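PDB 5B87: cysteine desulfurase from Thermococcus onnurineus, which probably catalyses the pyridoxal-phosphate-dependent transfer of sulfur from L-cysteine to a sulfur carrier, releasing L-alanine. Local coordinates for residues B[181-186]-B[342-347]; B[316-321]-B[398-403]; B[369-374]-B[389-394]. All blocks are in the same frame, centred on the assembly; numbering follows the deposited sequence.

Contact 1 of 3, residues B[181-186]-B[342-347]; sequences QHVSNA and KHAGVV. With PLP (pyridoxal-5'-phosphate), chain E.
Val183 CG2 and Ala344 CB meet at 3.8 Å, and this methyl-to-methyl touch is the closest approach between the loop 181-186 and the turn that leads into strand 346-349. Around it the packing is looser. Val346 meets backbone oxygens, its CG1 lying 4.3 Å from Ser184 O and its CG2 4.1 Å from Asn185 O. The loose side is nevertheless not a solvent side, because every touching residue is buried. On the 342-347 side an inverse gamma turn centred on Gly345 shapes the backbone. Ala344 O accepts there from Val346 N and also, at 3.1 Å and almost in the imidazole plane, from His343 ND1. On the 181-186 side an ST turn, Ala186 N to Ser184 OG, bends the loop, and Ser184 OG is also hydrogen-bonded to Leu187 N.

Asn185 CB points away from 342-347, 3.0 Å from PLP O3. With CG set between the backbone N and carbonyl carbon (chi1 62°), the amide lies beside PLP C2A. Van der Waals packing, plus a bond between Ala186 O and Ser348 OG, thus brings the loop to strand 346-349, while Asn185 packs on the cofactor and ND2 donates to the alanine carboxylate, consistent with holding substrate or product.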
loop_
_atom_site.group_PDB
_atom_site.type_symbol
_atom_site.label_atom_id
_atom_site.label_comp_id
_atom_site.label_asym_id
_atom_site.label_seq_id
_atom_site.Cartn_x
_atom_site.Cartn_y
_atom_site.Cartn_z
ATOM N N GLN B 181 -19.996 -5.827 -7.559
ATOM C CA GLN B 181 -18.945 -6.781 -7.682
ATOM C C GLN B 181 -19.115 -7.529 -9.025
ATOM O O GLN B 181 -20.205 -7.764 -9.460
ATOM C CB GLN B 181 -19.002 -7.743 -6.506
ATOM C CG GLN B 181 -20.108 -8.767 -6.622
ATOM C CD GLN B 181 -20.377 -9.569 -5.380
ATOM O OE1 GLN B 181 -19.819 -9.337 -4.349
ATOM N NE2 GLN B 181 -21.249 -10.524 -5.493
ATOM N N HIS B 182 -18.016 -7.876 -9.669
ATOM C CA HIS B 182 -18.042 -8.596 -10.922
ATOM C C HIS B 182 -18.341 -10.025 -10.549
ATOM O O HIS B 182 -19.227 -10.618 -11.070
ATOM C CB HIS B 182 -16.741 -8.407 -11.673
ATOM C CG HIS B 182 -16.758 -8.933 -13.065
ATOM N ND1 HIS B 182 -15.737 -8.706 -13.948
ATOM C CD2 HIS B 182 -17.667 -9.666 -13.730
ATOM C CE1 HIS B 182 -16.006 -9.291 -15.090
ATOM N NE2 HIS B 182 -17.176 -9.875 -14.984
ATOM N N VAL B 183 -17.596 -10.551 -9.605
ATOM C CA VAL B 183 -17.890 -11.862 -9.058
ATOM C C VAL B 183 -17.856 -11.901 -7.536
ATOM O O VAL B 183 -17.094 -11.197 -6.880
ATOM C CB VAL B 183 -17.114 -13.061 -9.761
ATOM C CG1 VAL B 183 -16.254 -12.640 -10.922
ATOM C CG2 VAL B 183 -16.390 -13.977 -8.793
ATOM N N SER B 184 -18.734 -12.736 -6.992
ATOM C CA SER B 184 -18.933 -12.905 -5.557
ATOM C C SER B 184 -17.857 -13.814 -5.056
ATOM O O SER B 184 -17.677 -14.907 -5.570
ATOM C CB SER B 184 -20.257 -13.602 -5.227
ATOM O OG SER B 184 -20.352 -13.867 -3.804
ATOM N N ASN B 185 -17.196 -13.388 -4.008
ATOM C CA ASN B 185 -16.177 -14.183 -3.404
ATOM C C ASN B 185 -16.690 -15.320 -2.524
ATOM O O ASN B 185 -15.898 -16.186 -2.109
ATOM C CB ASN B 185 -15.265 -13.299 -2.587
ATOM C CG ASN B 185 -15.996 -12.600 -1.465
ATOM O OD1 ASN B 185 -16.913 -11.829 -1.721
ATOM N ND2 ASN B 185 -15.571 -12.834 -0.224
ATOM N N ALA B 186 -17.978 -15.261 -2.191
ATOM C CA ALA B 186 -18.649 -16.236 -1.332
ATOM C C ALA B 186 -19.366 -17.337 -2.120
ATOM O O ALA B 186 -19.322 -18.496 -1.738
ATOM C CB ALA B 186 -19.638 -15.509 -0.426
ATOM N N LYS B 342 -22.563 -19.079 -15.373
ATOM C CA LYS B 342 -22.546 -17.962 -14.436
ATOM C C LYS B 342 -21.814 -18.250 -13.121
ATOM O O LYS B 342 -22.040 -17.541 -12.149
ATOM C CB LYS B 342 -23.980 -17.516 -14.129
ATOM C CG LYS B 342 -24.837 -17.105 -15.322
ATOM C CD LYS B 342 -25.565 -15.770 -15.102
ATOM C CE LYS B 342 -26.437 -15.742 -13.847
ATOM N NZ LYS B 342 -26.449 -14.444 -13.088
ATOM N N HIS B 343 -20.925 -19.253 -13.108
ATOM C CA HIS B 343 -20.241 -19.702 -11.895
ATOM C C HIS B 343 -18.733 -19.622 -12.131
ATOM O O HIS B 343 -18.205 -20.324 -12.968
ATOM C CB HIS B 343 -20.621 -21.168 -11.589
ATOM C CG HIS B 343 -20.645 -21.514 -10.133
ATOM N ND1 HIS B 343 -19.517 -21.570 -9.349
ATOM C CD2 HIS B 343 -21.674 -21.873 -9.329
ATOM C CE1 HIS B 343 -19.852 -21.933 -8.123
ATOM N NE2 HIS B 343 -21.153 -22.141 -8.092
ATOM N N ALA B 344 -18.065 -18.772 -11.372
ATOM C CA ALA B 344 -16.602 -18.620 -11.384
ATOM C C ALA B 344 -15.954 -19.798 -10.717
ATOM O O ALA B 344 -16.641 -20.687 -10.233
ATOM C CB ALA B 344 -16.198 -17.306 -10.619
ATOM N N GLY B 345 -14.638 -19.751 -10.629
ATOM C CA GLY B 345 -13.816 -20.749 -10.001
ATOM C C GLY B 345 -13.853 -20.784 -8.499
ATOM O O GLY B 345 -12.847 -20.792 -7.871
ATOM N N VAL B 346 -15.039 -20.815 -7.941
ATOM C CA VAL B 346 -15.223 -20.871 -6.520
ATOM C C VAL B 346 -16.428 -21.746 -6.208
ATOM O O VAL B 346 -17.469 -21.584 -6.759
ATOM C CB VAL B 346 -15.235 -19.454 -5.847
ATOM C CG1 VAL B 346 -15.378 -18.346 -6.838
ATOM C CG2 VAL B 346 -16.266 -19.296 -4.779
ATOM N N VAL B 347 -16.237 -22.701 -5.334
ATOM C CA VAL B 347 -17.321 -23.554 -4.931
ATOM C C VAL B 347 -17.437 -23.590 -3.433
ATOM O O VAL B 347 -16.665 -24.203 -2.767
ATOM C CB VAL B 347 -17.393 -24.952 -5.630
ATOM C CG1 VAL B 347 -16.615 -25.031 -6.908
ATOM C CG2 VAL B 347 -17.073 -26.102 -4.717
HETATM N N1 PLP E . -14.054 -7.657 -3.112
HETATM C C2 PLP E . -14.093 -8.960 -3.271
HETATM C C2A PLP E . -15.222 -9.586 -4.057
HETATM C C3 PLP E . -13.095 -9.785 -2.712
HETATM O O3 PLP E . -13.127 -11.171 -2.840
HETATM C C4 PLP E . -12.040 -9.260 -1.969
HETATM C C4A PLP E . -11.013 -10.247 -1.395
HETATM C C5 PLP E . -12.013 -7.931 -1.817
HETATM C C6 PLP E . -13.007 -7.168 -2.384
HETATM C C5A PLP E . -10.921 -7.343 -0.999
HETATM O O4P PLP E . -9.653 -7.476 -1.662
HETATM P P PLP E . -8.376 -7.011 -0.718
HETATM O O1P PLP E . -7.193 -7.281 -1.600
HETATM O O2P PLP E . -8.317 -7.930 0.475
HETATM O O3P PLP E . -8.644 -5.562 -0.361
#

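Contact 2 of 3, residues B[316-321]-B[398-403]; sequences EHKLVK and NSLEEV
A capped helix start, the N-terminus of helix 400-413, packs here against the side of helix 309-329, with Leu319 as the central residue. Its CG stands anti to the carbonyl carbon (chi1 -62°), and the two methyls reach different partners. Leu319 CD1 meets Asn398 CB at 3.7 Å, the two side chains crossing at about a right angle. Leu319 CD2 lies over the backbone at the cap, 3.4 Å from Ser399 C, and also touches Val403 CG2 at 3.8 Å, one helical turn further on. Leu400 closes the outer side: its CD1 sits 3.7 Å from Lys318 O, while its CD2 meets the aliphatic CE of Lys318, again nearly at right angles. These are van der Waals contacts, some to backbone carbonyls, and the 267 Å² buried comes largely from the two leucines.

Polar bonds within 398-403 fix the surface that Leu319 meets. Glu402 N donates to Ser399 OG at 3.0 Å (161° at the hydrogen), and Ser399 N returns a bond to Glu402 OE1 from above the carboxylate plane. Asn398 ND2 reaches the same OE1 on its syn side at 2.9 Å, nearly in its own amide plane, and also donates to Tyr39 O, while Asn398 OD1 accepts from His395 N. Arg28 forms a salt bridge with Glu402 OE2, so both carboxylate oxygens have partners. The reciprocal bonds between Ser399 and Glu402 make this a capping box.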
loop_
_atom_site.group_PDB
_atom_site.type_symbol
_atom_site.label_atom_id
_atom_site.label_comp_id
_atom_site.label_asym_id
_atom_site.label_seq_id
_atom_site.Cartn_x
_atom_site.Cartn_y
_atom_site.Cartn_z
ATOM N N GLU B 316 -10.527 -23.389 -15.217
ATOM C CA GLU B 316 -11.315 -23.217 -14.000
ATOM C C GLU B 316 -12.725 -23.784 -14.100
ATOM O O GLU B 316 -13.257 -24.359 -13.110
ATOM C CB GLU B 316 -11.380 -21.760 -13.538
ATOM C CG GLU B 316 -10.038 -21.271 -12.989
ATOM C CD GLU B 316 -10.067 -19.833 -12.441
ATOM O OE1 GLU B 316 -11.097 -19.386 -11.906
ATOM O OE2 GLU B 316 -9.039 -19.122 -12.545
ATOM N N HIS B 317 -13.318 -23.604 -15.277
ATOM C CA HIS B 317 -14.603 -24.163 -15.559
ATOM C C HIS B 317 -14.588 -25.704 -15.488
ATOM O O HIS B 317 -15.454 -26.261 -14.875
ATOM C CB HIS B 317 -15.115 -23.694 -16.904
ATOM C CG HIS B 317 -16.276 -24.495 -17.398
ATOM N ND1 HIS B 317 -16.204 -25.304 -18.513
ATOM C CD2 HIS B 317 -17.510 -24.670 -16.881
ATOM C CE1 HIS B 317 -17.357 -25.924 -18.676
ATOM N NE2 HIS B 317 -18.165 -25.552 -17.697
ATOM N N LYS B 318 -13.583 -26.365 -16.055
ATOM C CA LYS B 318 -13.397 -27.808 -15.870
ATOM C C LYS B 318 -13.246 -28.255 -14.425
ATOM O O LYS B 318 -13.733 -29.328 -14.060
ATOM C CB LYS B 318 -12.200 -28.323 -16.678
ATOM C CG LYS B 318 -12.417 -28.169 -18.178
ATOM C CD LYS B 318 -11.176 -28.598 -18.972
ATOM C CE LYS B 318 -10.907 -30.103 -18.948
ATOM N NZ LYS B 318 -9.612 -30.380 -19.621
ATOM N N LEU B 319 -12.561 -27.474 -13.612
ATOM C CA LEU B 319 -12.389 -27.838 -12.218
ATOM C C LEU B 319 -13.651 -27.662 -11.441
ATOM O O LEU B 319 -13.957 -28.487 -10.574
ATOM C CB LEU B 319 -11.329 -26.994 -11.591
ATOM C CG LEU B 319 -9.901 -27.126 -12.180
ATOM C CD1 LEU B 319 -9.077 -25.975 -11.662
ATOM C CD2 LEU B 319 -9.242 -28.439 -11.829
ATOM N N VAL B 320 -14.376 -26.581 -11.756
ATOM C CA VAL B 320 -15.698 -26.305 -11.193
ATOM C C VAL B 320 -16.747 -27.406 -11.578
ATOM O O VAL B 320 -17.448 -27.865 -10.738
ATOM C CB VAL B 320 -16.198 -24.882 -11.582
ATOM C CG1 VAL B 320 -17.668 -24.703 -11.206
ATOM C CG2 VAL B 320 -15.374 -23.802 -10.869
ATOM N N LYS B 321 -16.796 -27.806 -12.841
ATOM C CA LYS B 321 -17.636 -28.872 -13.356
ATOM C C LYS B 321 -17.396 -30.204 -12.635
ATOM O O LYS B 321 -18.345 -30.821 -12.124
ATOM C CB LYS B 321 -17.427 -29.031 -14.869
ATOM C CG LYS B 321 -18.480 -29.870 -15.588
ATOM C CD LYS B 321 -18.411 -29.667 -17.102
ATOM C CE LYS B 321 -19.564 -30.362 -17.847
ATOM N NZ LYS B 321 -19.504 -31.815 -17.566
ATOM N N ASN B 398 -4.377 -25.250 -10.872
ATOM C CA ASN B 398 -4.951 -26.403 -10.119
ATOM C C ASN B 398 -5.264 -27.484 -11.152
ATOM O O ASN B 398 -5.425 -27.176 -12.314
ATOM C CB ASN B 398 -6.192 -26.027 -9.312
ATOM C CG ASN B 398 -5.857 -25.114 -8.157
ATOM O OD1 ASN B 398 -6.330 -23.986 -8.111
ATOM N ND2 ASN B 398 -5.010 -25.583 -7.237
ATOM N N SER B 399 -5.388 -28.732 -10.723
ATOM C CA SER B 399 -5.538 -29.846 -11.685
ATOM C C SER B 399 -6.756 -30.685 -11.368
ATOM O O SER B 399 -7.264 -30.762 -10.211
ATOM C CB SER B 399 -4.306 -30.715 -11.697
ATOM O OG SER B 399 -4.216 -31.401 -10.478
ATOM N N LEU B 400 -7.200 -31.367 -12.385
ATOM C CA LEU B 400 -8.268 -32.281 -12.254
ATOM C C LEU B 400 -7.809 -33.358 -11.284
ATOM O O LEU B 400 -8.592 -33.880 -10.573
ATOM C CB LEU B 400 -8.599 -32.873 -13.599
ATOM C CG LEU B 400 -9.921 -32.544 -14.277
ATOM C CD1 LEU B 400 -10.761 -31.540 -13.547
ATOM C CD2 LEU B 400 -9.784 -32.184 -15.730
ATOM N N GLU B 401 -6.530 -33.674 -11.253
ATOM C CA GLU B 401 -6.023 -34.683 -10.352
ATOM C C GLU B 401 -6.232 -34.281 -8.918
ATOM O O GLU B 401 -6.610 -35.082 -8.114
ATOM C CB GLU B 401 -4.554 -34.990 -10.602
ATOM C CG GLU B 401 -4.281 -35.841 -11.820
ATOM C CD GLU B 401 -4.214 -35.045 -13.106
ATOM O OE1 GLU B 401 -4.273 -33.813 -13.064
ATOM O OE2 GLU B 401 -4.108 -35.655 -14.169
ATOM N N GLU B 402 -5.959 -33.029 -8.624
ATOM C CA GLU B 402 -6.198 -32.461 -7.310
ATOM C C GLU B 402 -7.676 -32.529 -6.897
ATOM O O GLU B 402 -7.988 -32.791 -5.764
ATOM C CB GLU B 402 -5.774 -30.993 -7.241
ATOM C CG GLU B 402 -4.283 -30.766 -7.361
ATOM C CD GLU B 402 -3.913 -29.286 -7.314
ATOM O OE1 GLU B 402 -4.685 -28.413 -7.793
ATOM O OE2 GLU B 402 -2.836 -28.990 -6.762
ATOM N N VAL B 403 -8.560 -32.244 -7.822
ATOM C CA VAL B 403 -9.963 -32.312 -7.540
ATOM C C VAL B 403 -10.351 -33.751 -7.189
ATOM O O VAL B 403 -11.096 -33.933 -6.239
ATOM C CB VAL B 403 -10.801 -31.778 -8.686
ATOM C CG1 VAL B 403 -12.260 -32.106 -8.445
ATOM C CG2 VAL B 403 -10.577 -30.269 -8.824
#

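Contact 3 of 3, residues B[369-374]-B[389-394]; sequences MVRSGH and TVRASF. With ALA (alanine), chain F.
Backbone hydrogen bonds join Arg371 to Arg391 and Gly373 to Thr389, two hydrogen-bonded pairs of an antiparallel ladder. Arg391 N to Arg371 O is short, 2.6 Å, with the return bond from Arg371 N to Arg391 O at 3.1 Å. At the other pair Gly373 N meets Thr389 O at 3.1 Å, whereas Thr389 N reaches Gly373 O at 3.3 Å. The intervening non-hydrogen-bonded pair, Ser372 with Val390, brings the CA atoms to 4.3 Å, and Ser372 CA makes a CA-H...O contact with Thr389 O.

The strand axes run at 154°, and the two strands are the central ones of the small four-stranded sheet, ordered 38-39, 368-373, 389-393, 346-349. Helix 356-365 covers the face bearing Val370 and Ser372. Apolar contact is made there by Val370, whose CG1 meets Val390 CG2 at 3.6 Å and whose CG2 touches Ala392 CB.

Charged groups occupy the face carrying Arg371 and Arg391. Their side chains run alongside one another in the same direction, with guanidinium planes 55° apart; Asp41 forms salt bridges with both and probably offsets their like charges. Arg371 also reaches Ser75 of the second subunit. Arg391, its CG anti to the backbone N (chi1 -172°) and its chain bent at chi3, presents a guanidinium edge to the bound alanine: NH1 donates to OXT at 3.1 Å and NH2 to O at 3.0 Å. This two-point grip is consistent with carboxylate recognition in fold-type I PLP enzymes of the class-V aminotransferase family. Asn185 O also accepts from NH1, whereas the buried NE has no partner in the model.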
loop_
_atom_site.group_PDB
_atom_site.type_symbol
_atom_site.label_atom_id
_atom_site.label_comp_id
_atom_site.label_asym_id
_atom_site.label_seq_id
_atom_site.Cartn_x
_atom_site.Cartn_y
_atom_site.Cartn_z
ATOM N N MET B 369 -5.706 -27.112 1.155
ATOM C CA MET B 369 -5.958 -25.800 1.707
ATOM C C MET B 369 -7.261 -25.225 1.205
ATOM O O MET B 369 -7.459 -24.957 0.006
ATOM C CB MET B 369 -4.821 -24.792 1.354
ATOM C CG MET B 369 -3.376 -25.258 1.548
ATOM S SD MET B 369 -2.833 -25.691 3.192
ATOM C CE MET B 369 -3.179 -27.433 3.295
ATOM N N VAL B 370 -8.146 -24.957 2.143
ATOM C CA VAL B 370 -9.461 -24.520 1.804
ATOM C C VAL B 370 -9.816 -23.432 2.818
ATOM O O VAL B 370 -9.204 -23.349 3.837
ATOM C CB VAL B 370 -10.315 -25.803 1.824
ATOM C CG1 VAL B 370 -11.316 -25.828 2.962
ATOM C CG2 VAL B 370 -10.955 -26.057 0.498
ATOM N N ARG B 371 -10.742 -22.546 2.524
ATOM C CA ARG B 371 -11.164 -21.564 3.528
ATOM C C ARG B 371 -12.541 -21.886 4.113
ATOM O O ARG B 371 -13.407 -22.442 3.439
ATOM C CB ARG B 371 -11.158 -20.138 2.986
ATOM C CG ARG B 371 -10.869 -19.103 4.075
ATOM C CD ARG B 371 -10.029 -17.927 3.602
ATOM N NE ARG B 371 -9.240 -17.378 4.718
ATOM C CZ ARG B 371 -7.905 -17.388 4.849
ATOM N NH1 ARG B 371 -7.101 -17.874 3.915
ATOM N NH2 ARG B 371 -7.361 -16.866 5.945
ATOM N N SER B 372 -12.740 -21.486 5.359
ATOM C CA SER B 372 -14.019 -21.666 6.023
ATOM C C SER B 372 -14.445 -20.417 6.759
ATOM O O SER B 372 -13.612 -19.660 7.260
ATOM C CB SER B 372 -13.929 -22.830 6.975
ATOM O OG SER B 372 -12.966 -22.560 7.966
ATOM N N GLY B 373 -15.742 -20.144 6.725
ATOM C CA GLY B 373 -16.311 -19.088 7.515
ATOM C C GLY B 373 -17.209 -18.178 6.742
ATOM O O GLY B 373 -17.842 -18.586 5.758
ATOM N N HIS B 374 -17.261 -16.922 7.192
ATOM C CA HIS B 374 -18.067 -15.896 6.501
ATOM C C HIS B 374 -17.457 -15.269 5.212
ATOM O O HIS B 374 -18.239 -14.798 4.349
ATOM C CB HIS B 374 -18.678 -14.846 7.486
ATOM C CG HIS B 374 -17.695 -14.113 8.355
ATOM N ND1 HIS B 374 -17.626 -14.305 9.721
ATOM C CD2 HIS B 374 -16.809 -13.128 8.072
ATOM C CE1 HIS B 374 -16.712 -13.497 10.234
ATOM N NE2 HIS B 374 -16.203 -12.771 9.254
ATOM N N THR B 389 -19.572 -21.316 5.263
ATOM C CA THR B 389 -19.463 -22.372 4.299
ATOM C C THR B 389 -18.016 -22.703 4.240
ATOM O O THR B 389 -17.227 -21.997 4.779
ATOM C CB THR B 389 -19.862 -21.935 2.898
ATOM O OG1 THR B 389 -18.974 -20.942 2.441
ATOM C CG2 THR B 389 -21.206 -21.379 2.906
ATOM N N VAL B 390 -17.670 -23.770 3.561
ATOM C CA VAL B 390 -16.296 -24.091 3.347
ATOM C C VAL B 390 -16.139 -23.767 1.858
ATOM O O VAL B 390 -17.038 -23.958 1.073
ATOM C CB VAL B 390 -15.868 -25.492 3.819
ATOM C CG1 VAL B 390 -17.016 -26.368 4.242
ATOM C CG2 VAL B 390 -14.925 -26.170 2.861
ATOM N N ARG B 391 -14.998 -23.234 1.499
ATOM C CA ARG B 391 -14.780 -22.791 0.157
ATOM C C ARG B 391 -13.509 -23.236 -0.504
ATOM O O ARG B 391 -12.444 -23.033 -0.017
ATOM C CB ARG B 391 -14.859 -21.277 0.185
ATOM C CG ARG B 391 -14.849 -20.560 -1.123
ATOM C CD ARG B 391 -14.616 -19.091 -0.894
ATOM N NE ARG B 391 -13.260 -18.822 -0.488
ATOM C CZ ARG B 391 -12.798 -17.634 -0.160
ATOM N NH1 ARG B 391 -13.584 -16.599 -0.182
ATOM N NH2 ARG B 391 -11.557 -17.491 0.189
ATOM N N ALA B 392 -13.670 -23.816 -1.671
ATOM C CA ALA B 392 -12.572 -24.246 -2.475
ATOM C C ALA B 392 -12.575 -23.316 -3.640
ATOM O O ALA B 392 -13.580 -23.099 -4.224
ATOM C CB ALA B 392 -12.759 -25.660 -2.941
ATOM N N SER B 393 -11.424 -22.769 -3.964
ATOM C CA SER B 393 -11.291 -21.862 -5.068
ATOM C C SER B 393 -10.082 -22.239 -5.873
ATOM O O SER B 393 -9.118 -22.691 -5.350
ATOM C CB SER B 393 -11.267 -20.411 -4.627
ATOM O OG SER B 393 -10.396 -20.190 -3.598
ATOM N N PHE B 394 -10.186 -22.055 -7.160
ATOM C CA PHE B 394 -9.157 -22.444 -8.058
ATOM C C PHE B 394 -8.495 -21.383 -8.884
ATOM O O PHE B 394 -8.911 -20.274 -8.982
ATOM C CB PHE B 394 -9.741 -23.397 -9.099
ATOM C CG PHE B 394 -10.596 -24.474 -8.546
ATOM C CD1 PHE B 394 -10.059 -25.516 -7.849
ATOM C CD2 PHE B 394 -11.936 -24.458 -8.759
ATOM C CE1 PHE B 394 -10.855 -26.503 -7.345
ATOM C CE2 PHE B 394 -12.742 -25.450 -8.268
ATOM C CZ PHE B 394 -12.200 -26.470 -7.558
HETATM N N ALA F . -11.680 -11.352 -0.570
HETATM C CA ALA F . -10.820 -12.437 0.009
HETATM C C ALA F . -11.547 -13.694 0.542
HETATM O O ALA F . -10.946 -14.641 0.969
HETATM C CB ALA F . -9.792 -11.963 1.072
HETATM O OXT ALA F . -12.629 -13.735 0.519
#

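Overall arrangement
Contacts 1 and 2 alternate along the chain: 181-186, then 316-321, then 342-347, then 398-403, with contact 3 between the last two. The centres of contacts 1 and 3 are about 12 Å apart, and those of contact 2 about 15 Å from each. Strands 346-349 and 389-393 are neighbours in the small sheet, with a probable hydrogen bond from Val347 N to Ala392 O, 2.9 Å, so contacts 1 and 3 share it. Helix 309-329 packs beside this sheet, Val320 against Ala344 just before strand 346-349 and Leu319 against Phe394 just after strand 389-393. Contact 2 therefore lies against that end of the sheet, while contacts 1 and 3 bring Asn185 and Arg391 to the alanine carboxylate.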